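Side-chain contacts in glyoxalase family protein (Enterococcus faecalis, PDB 2P25), which belongs to the glyoxalase/bleomycin resistance/dioxygenase superfamily and is built from two beta-alpha-beta-beta-beta modules: residues A[42-47]-A[53-58]; A[86-91]-A[96-101]. One frame throughout, in Å; residues are numbered along the deposited sequence.

Interaction 1 of 2, residues A[42-47]-A[53-58]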
loop_
_atom_site.group_PDB
_atom_site.type_symbol
_atom_site.label_atom_id
_atom_site.label_comp_id
_atom_site.label_asym_id
_atom_site.label_seq_id
_atom_site.Cartn_x
_atom_site.Cartn_y
_atom_site.Cartn_z
ATOM N N ASP A 42 7.302 -19.445 1.110
ATOM C CA ASP A 42 7.825 -18.138 0.808
ATOM C C ASP A 42 8.797 -17.747 1.888
ATOM O O ASP A 42 9.112 -18.551 2.780
ATOM C CB ASP A 42 6.686 -17.103 0.625
ATOM C CG ASP A 42 5.782 -16.956 1.855
ATOM O OD1 ASP A 42 6.157 -17.401 2.955
ATOM O OD2 ASP A 42 4.682 -16.369 1.720
ATOM N N ILE A 43 9.307 -16.537 1.760
ATOM C CA ILE A 43 10.072 -15.883 2.795
ATOM C C ILE A 43 9.290 -14.631 3.180
ATOM O O ILE A 43 8.812 -13.913 2.296
ATOM C CB ILE A 43 11.489 -15.495 2.309
ATOM C CG1 ILE A 43 12.284 -16.754 1.940
ATOM C CG2 ILE A 43 12.233 -14.678 3.394
ATOM C CD1 ILE A 43 13.595 -16.481 1.275
ATOM N N LYS A 44 9.136 -14.398 4.489
ATOM C CA LYS A 44 8.490 -13.190 4.996
ATOM C C LYS A 44 9.563 -12.292 5.606
ATOM O O LYS A 44 10.183 -12.639 6.605
ATOM C CB LYS A 44 7.418 -13.527 6.035
ATOM C CG LYS A 44 6.497 -12.378 6.394
ATOM C CD LYS A 44 5.357 -12.845 7.322
ATOM C CE LYS A 44 4.544 -11.656 7.805
ATOM N NZ LYS A 44 5.356 -10.776 8.687
ATOM N N LEU A 45 9.786 -11.147 4.980
ATOM C CA LEU A 45 10.819 -10.203 5.384
ATOM C C LEU A 45 10.147 -8.927 5.861
ATOM O O LEU A 45 9.448 -8.264 5.058
ATOM C CB LEU A 45 11.743 -9.950 4.171
ATOM C CG LEU A 45 12.925 -9.000 4.294
ATOM C CD1 LEU A 45 13.939 -9.491 5.375
ATOM C CD2 LEU A 45 13.596 -8.765 2.949
ATOM N N ASP A 46 10.270 -8.628 7.160
ATOM C CA ASP A 46 9.742 -7.370 7.734
ATOM C C ASP A 46 10.855 -6.331 7.854
ATOM O O ASP A 46 11.905 -6.593 8.427
ATOM C CB ASP A 46 9.099 -7.573 9.110
ATOM C CG ASP A 46 7.846 -8.447 9.061
ATOM O OD1 ASP A 46 6.962 -8.173 8.241
ATOM O OD2 ASP A 46 7.730 -9.383 9.869
ATOM N N LEU A 47 10.596 -5.144 7.320
ATOM C CA LEU A 47 11.611 -4.084 7.225
ATOM C C LEU A 47 11.109 -2.831 7.914
ATOM O O LEU A 47 9.910 -2.562 7.932
ATOM C CB LEU A 47 11.890 -3.749 5.756
ATOM C CG LEU A 47 12.368 -4.875 4.832
ATOM C CD1 LEU A 47 12.639 -4.393 3.423
ATOM C CD2 LEU A 47 13.620 -5.559 5.404
ATOM N N GLU A 53 6.787 0.574 8.616
ATOM C CA GLU A 53 7.106 -0.847 8.461
ATOM C C GLU A 53 6.650 -1.385 7.114
ATOM O O GLU A 53 5.567 -1.045 6.616
ATOM C CB GLU A 53 6.513 -1.658 9.603
ATOM C CG GLU A 53 6.892 -3.132 9.607
ATOM C CD GLU A 53 6.748 -3.770 10.999
ATOM O OE1 GLU A 53 6.855 -3.046 12.018
ATOM O OE2 GLU A 53 6.533 -5.000 11.063
ATOM N N LEU A 54 7.499 -2.212 6.520
ATOM C CA LEU A 54 7.208 -2.783 5.219
ATOM C C LEU A 54 7.336 -4.287 5.353
ATOM O O LEU A 54 8.356 -4.774 5.837
ATOM C CB LEU A 54 8.223 -2.233 4.210
ATOM C CG LEU A 54 7.879 -1.946 2.778
ATOM C CD1 LEU A 54 6.768 -0.881 2.685
ATOM C CD2 LEU A 54 9.165 -1.500 2.099
ATOM N N GLU A 55 6.295 -5.022 4.986
ATOM C CA GLU A 55 6.295 -6.481 5.034
ATOM C C GLU A 55 6.380 -7.045 3.630
ATOM O O GLU A 55 5.493 -6.791 2.820
ATOM C CB GLU A 55 4.998 -6.915 5.658
ATOM C CG GLU A 55 4.845 -8.334 5.995
ATOM C CD GLU A 55 3.723 -8.496 6.995
ATOM O OE1 GLU A 55 3.924 -8.194 8.208
ATOM O OE2 GLU A 55 2.641 -8.893 6.557
ATOM N N ILE A 56 7.413 -7.827 3.350
ATOM C CA ILE A 56 7.609 -8.319 1.990
ATOM C C ILE A 56 7.516 -9.828 1.985
ATOM O O ILE A 56 8.229 -10.495 2.754
ATOM C CB ILE A 56 8.949 -7.856 1.394
ATOM C CG1 ILE A 56 9.126 -6.341 1.614
ATOM C CG2 ILE A 56 9.027 -8.257 -0.085
ATOM C CD1 ILE A 56 10.332 -5.750 0.963
ATOM N N PHE A 57 6.634 -10.360 1.152
ATOM C CA PHE A 57 6.488 -11.799 0.962
ATOM C C PHE A 57 7.211 -12.127 -0.341
ATOM O O PHE A 57 6.910 -11.533 -1.356
ATOM C CB PHE A 57 4.996 -12.169 0.838
ATOM C CG PHE A 57 4.228 -11.949 2.118
ATOM C CD1 PHE A 57 4.000 -13.005 3.002
ATOM C CD2 PHE A 57 3.741 -10.688 2.430
ATOM C CE1 PHE A 57 3.296 -12.786 4.196
ATOM C CE2 PHE A 57 3.058 -10.457 3.620
ATOM C CZ PHE A 57 2.820 -11.507 4.492
ATOM N N ILE A 58 8.178 -13.046 -0.291
ATOM C CA ILE A 58 9.029 -13.316 -1.439
ATOM C C ILE A 58 8.783 -14.740 -1.931
ATOM O O ILE A 58 8.966 -15.690 -1.192
ATOM C CB ILE A 58 10.543 -13.151 -1.079
ATOM C CG1 ILE A 58 10.800 -11.773 -0.445
ATOM C CG2 ILE A 58 11.441 -13.325 -2.317
ATOM C CD1 ILE A 58 12.119 -11.656 0.255
#
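Ile43, Leu45 and Leu47 pair with Ile58, Ile56 and Leu54 through three pairs of backbone N-H...O=C bonds, the two strands running antiparallel at 166° as a beta hairpin in the first four-stranded sheet of this glyoxalase-type fold. The straightest of these bonds joins Leu45 N to Ile56 O, 2.8 Å and 179° at the hydrogen. The leucines and isoleucines share one face of the sheet, where the terminal methyls Leu47 CD1 and Ile56 CD1 touch at 3.6 Å as the two side chains cross; helix 16-26 covers Leu47, Leu54 and Ile56. The other face carries Phe57 among charged side chains. Lys44 sends CG off opposite its backbone N (chi1 -167°), sets it over one face of the Phe57 ring, passes the rim at CE1 and CZ with CD and CE, and bends at chi4. That bend delivers NZ to Glu55 OE1, a weak bond of 3.0 Å, and to Asp46, whose OD1 receives it on the syn lone pair at 3.1 Å. Asp46 OD1 and Glu55 OE1 are themselves 3.0 Å apart, a closeness that the shared ammonium probably makes tolerable. Arg33 forms a salt bridge with Asp46, and Arg75 of the second subunit makes a cation-pi contact with Phe57. At that ring's edge, Asp42 OD2, salt-bridged to Arg37, lies 3.7 Å from Phe57 CD1.

Interaction 2 of 2, residues A[86-91]-A[96-101]; sequences EVIAFL and IETEPL
Leu91 and Ile96 meet where helix 84-93 gives way to the returning loop, in the second beta-alpha-beta-beta-beta module of the glyoxalase-type fold. Ile96 N reaches back to Leu91 O at 2.9 Å, the donor standing 40° out of the carbonyl plane. Leu91 can be followed outward from there. Its CB rests against Ile96, 4.0 Å from Ile96 CB; CG lies opposite the carbonyl carbon (chi1 -67°) and splits the chain into two methyls with different partners. CD2 goes to Ile96 CD1 at 3.8 Å, while CD1 meets Thr98 CG2 at 3.9 Å, the leucine and threonine crossing at about a right angle. Leu124 and Phe114 of the neighbouring strands also touch Leu91, as does Phe3 of the second subunit. One turn earlier on the helix, Ile88 extends the apolar seam: its CD1 approaches Leu101 CD1 at 3.8 Å, close to the start of strand 102-103. Thr98 turns its two branches to different uses, CG2 to Leu91 and the hydroxyl to a hydrogen bond with Asn92 OD1, and that same OG1 has Ile88 CG2 against it at 3.3 Å.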
loop_
_atom_site.group_PDB
_atom_site.type_symbol
_atom_site.label_atom_id
_atom_site.label_comp_id
_atom_site.label_asym_id
_atom_site.label_seq_id
_atom_site.Cartn_x
_atom_site.Cartn_y
_atom_site.Cartn_z
ATOM N N GLU A 86 17.199 15.949 -5.316
ATOM C CA GLU A 86 18.256 15.203 -4.623
ATOM C C GLU A 86 17.917 13.730 -4.457
ATOM O O GLU A 86 18.802 12.869 -4.540
ATOM C CB GLU A 86 18.643 15.829 -3.283
ATOM C CG GLU A 86 17.626 15.735 -2.172
ATOM C CD GLU A 86 18.161 16.265 -0.851
ATOM O OE1 GLU A 86 19.262 16.851 -0.863
ATOM O OE2 GLU A 86 17.477 16.127 0.191
ATOM N N VAL A 87 16.637 13.447 -4.219
ATOM C CA VAL A 87 16.205 12.048 -4.077
ATOM C C VAL A 87 16.329 11.332 -5.430
ATOM O O VAL A 87 16.827 10.197 -5.511
ATOM C CB VAL A 87 14.802 11.926 -3.442
ATOM C CG1 VAL A 87 14.489 10.454 -3.157
ATOM C CG2 VAL A 87 14.746 12.737 -2.128
ATOM N N ILE A 88 15.878 11.990 -6.495
ATOM C CA ILE A 88 16.074 11.454 -7.848
ATOM C C ILE A 88 17.555 11.182 -8.129
ATOM O O ILE A 88 17.922 10.103 -8.623
ATOM C CB ILE A 88 15.439 12.394 -8.896
ATOM C CG1 ILE A 88 13.909 12.317 -8.817
ATOM C CG2 ILE A 88 15.920 12.056 -10.315
ATOM C CD1 ILE A 88 13.229 13.473 -9.542
ATOM N N ALA A 89 18.425 12.148 -7.807
ATOM C CA ALA A 89 19.845 11.982 -8.051
ATOM C C ALA A 89 20.363 10.759 -7.296
ATOM O O ALA A 89 21.094 9.935 -7.870
ATOM C CB ALA A 89 20.620 13.246 -7.639
ATOM N N PHE A 90 19.992 10.651 -6.017
ATOM C CA PHE A 90 20.365 9.501 -5.183
ATOM C C PHE A 90 19.946 8.173 -5.823
ATOM O O PHE A 90 20.756 7.251 -5.951
ATOM C CB PHE A 90 19.793 9.626 -3.747
ATOM C CG PHE A 90 19.907 8.350 -2.948
ATOM C CD1 PHE A 90 21.092 8.027 -2.297
ATOM C CD2 PHE A 90 18.834 7.455 -2.891
ATOM C CE1 PHE A 90 21.196 6.834 -1.566
ATOM C CE2 PHE A 90 18.929 6.266 -2.174
ATOM C CZ PHE A 90 20.105 5.952 -1.520
ATOM N N LEU A 91 18.700 8.087 -6.273
ATOM C CA LEU A 91 18.212 6.864 -6.897
ATOM C C LEU A 91 18.980 6.566 -8.190
ATOM O O LEU A 91 19.410 5.426 -8.427
ATOM C CB LEU A 91 16.714 6.960 -7.185
ATOM C CG LEU A 91 15.794 7.004 -5.947
ATOM C CD1 LEU A 91 14.359 7.326 -6.412
ATOM C CD2 LEU A 91 15.836 5.631 -5.276
ATOM N N ILE A 96 18.772 3.213 -10.179
ATOM C CA ILE A 96 17.315 3.158 -10.199
ATOM C C ILE A 96 16.790 4.306 -11.047
ATOM O O ILE A 96 16.950 5.465 -10.686
ATOM C CB ILE A 96 16.728 3.247 -8.781
ATOM C CG1 ILE A 96 17.165 2.029 -7.964
ATOM C CG2 ILE A 96 15.157 3.372 -8.835
ATOM C CD1 ILE A 96 16.935 2.195 -6.445
ATOM N N GLU A 97 16.175 3.960 -12.175
ATOM C CA GLU A 97 15.620 4.950 -13.104
ATOM C C GLU A 97 14.378 5.657 -12.572
ATOM O O GLU A 97 13.596 5.080 -11.821
ATOM C CB GLU A 97 15.313 4.298 -14.444
ATOM C CG GLU A 97 16.543 3.769 -15.116
ATOM C CD GLU A 97 16.292 3.466 -16.580
ATOM O OE1 GLU A 97 15.994 4.417 -17.334
ATOM O OE2 GLU A 97 16.368 2.275 -16.964
ATOM N N THR A 98 14.233 6.928 -12.943
ATOM C CA THR A 98 13.079 7.710 -12.535
ATOM C C THR A 98 12.432 8.287 -13.780
ATOM O O THR A 98 13.129 8.600 -14.770
ATOM C CB THR A 98 13.470 8.845 -11.543
ATOM O OG1 THR A 98 14.636 9.521 -12.011
ATOM C CG2 THR A 98 13.755 8.274 -10.147
ATOM N N GLU A 99 11.105 8.374 -13.758
ATOM C CA GLU A 99 10.357 9.078 -14.805
ATOM C C GLU A 99 10.672 10.580 -14.784
ATOM O O GLU A 99 11.092 11.122 -13.753
ATOM C CB GLU A 99 8.852 8.879 -14.650
ATOM C CG GLU A 99 8.401 7.435 -14.818
ATOM C CD GLU A 99 6.911 7.305 -14.734
ATOM O OE1 GLU A 99 6.242 8.239 -14.228
ATOM O OE2 GLU A 99 6.400 6.255 -15.160
ATOM N N PRO A 100 10.493 11.265 -15.935
ATOM C CA PRO A 100 10.689 12.722 -15.920
ATOM C C PRO A 100 9.815 13.393 -14.850
ATOM O O PRO A 100 8.692 12.974 -14.594
ATOM C CB PRO A 100 10.220 13.167 -17.310
ATOM C CG PRO A 100 10.337 11.932 -18.163
ATOM C CD PRO A 100 10.143 10.755 -17.273
ATOM N N LEU A 101 10.358 14.446 -14.255
ATOM C CA LEU A 101 9.694 15.188 -13.203
ATOM C C LEU A 101 8.464 15.879 -13.789
ATOM O O LEU A 101 8.502 16.387 -14.908
ATOM C CB LEU A 101 10.690 16.230 -12.685
ATOM C CG LEU A 101 10.590 16.882 -11.328
ATOM C CD1 LEU A 101 10.381 15.863 -10.216
ATOM C CD2 LEU A 101 11.857 17.737 -11.107
#

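From the N terminus the chain lays down strand 6-13, helix 16-26 and strand 30-37 before interaction 1 closes the short hairpin turn between 47 and 53. A loop then leads to strand 73-80, which opens the second sheet, and interaction 2 closes another short loop, between 91 and 96, on the way from helix 84-93 to strand 102-103. The two loops follow in series, neither enclosing nor crossing the other. The centres of interaction 1 and interaction 2 are about 25 Å apart, on opposite sides of the chain's centre. Interaction 1 joins the two central strands of the first sheet, whereas interaction 2 ties the second module's helix to its exit loop. Both touch the second subunit.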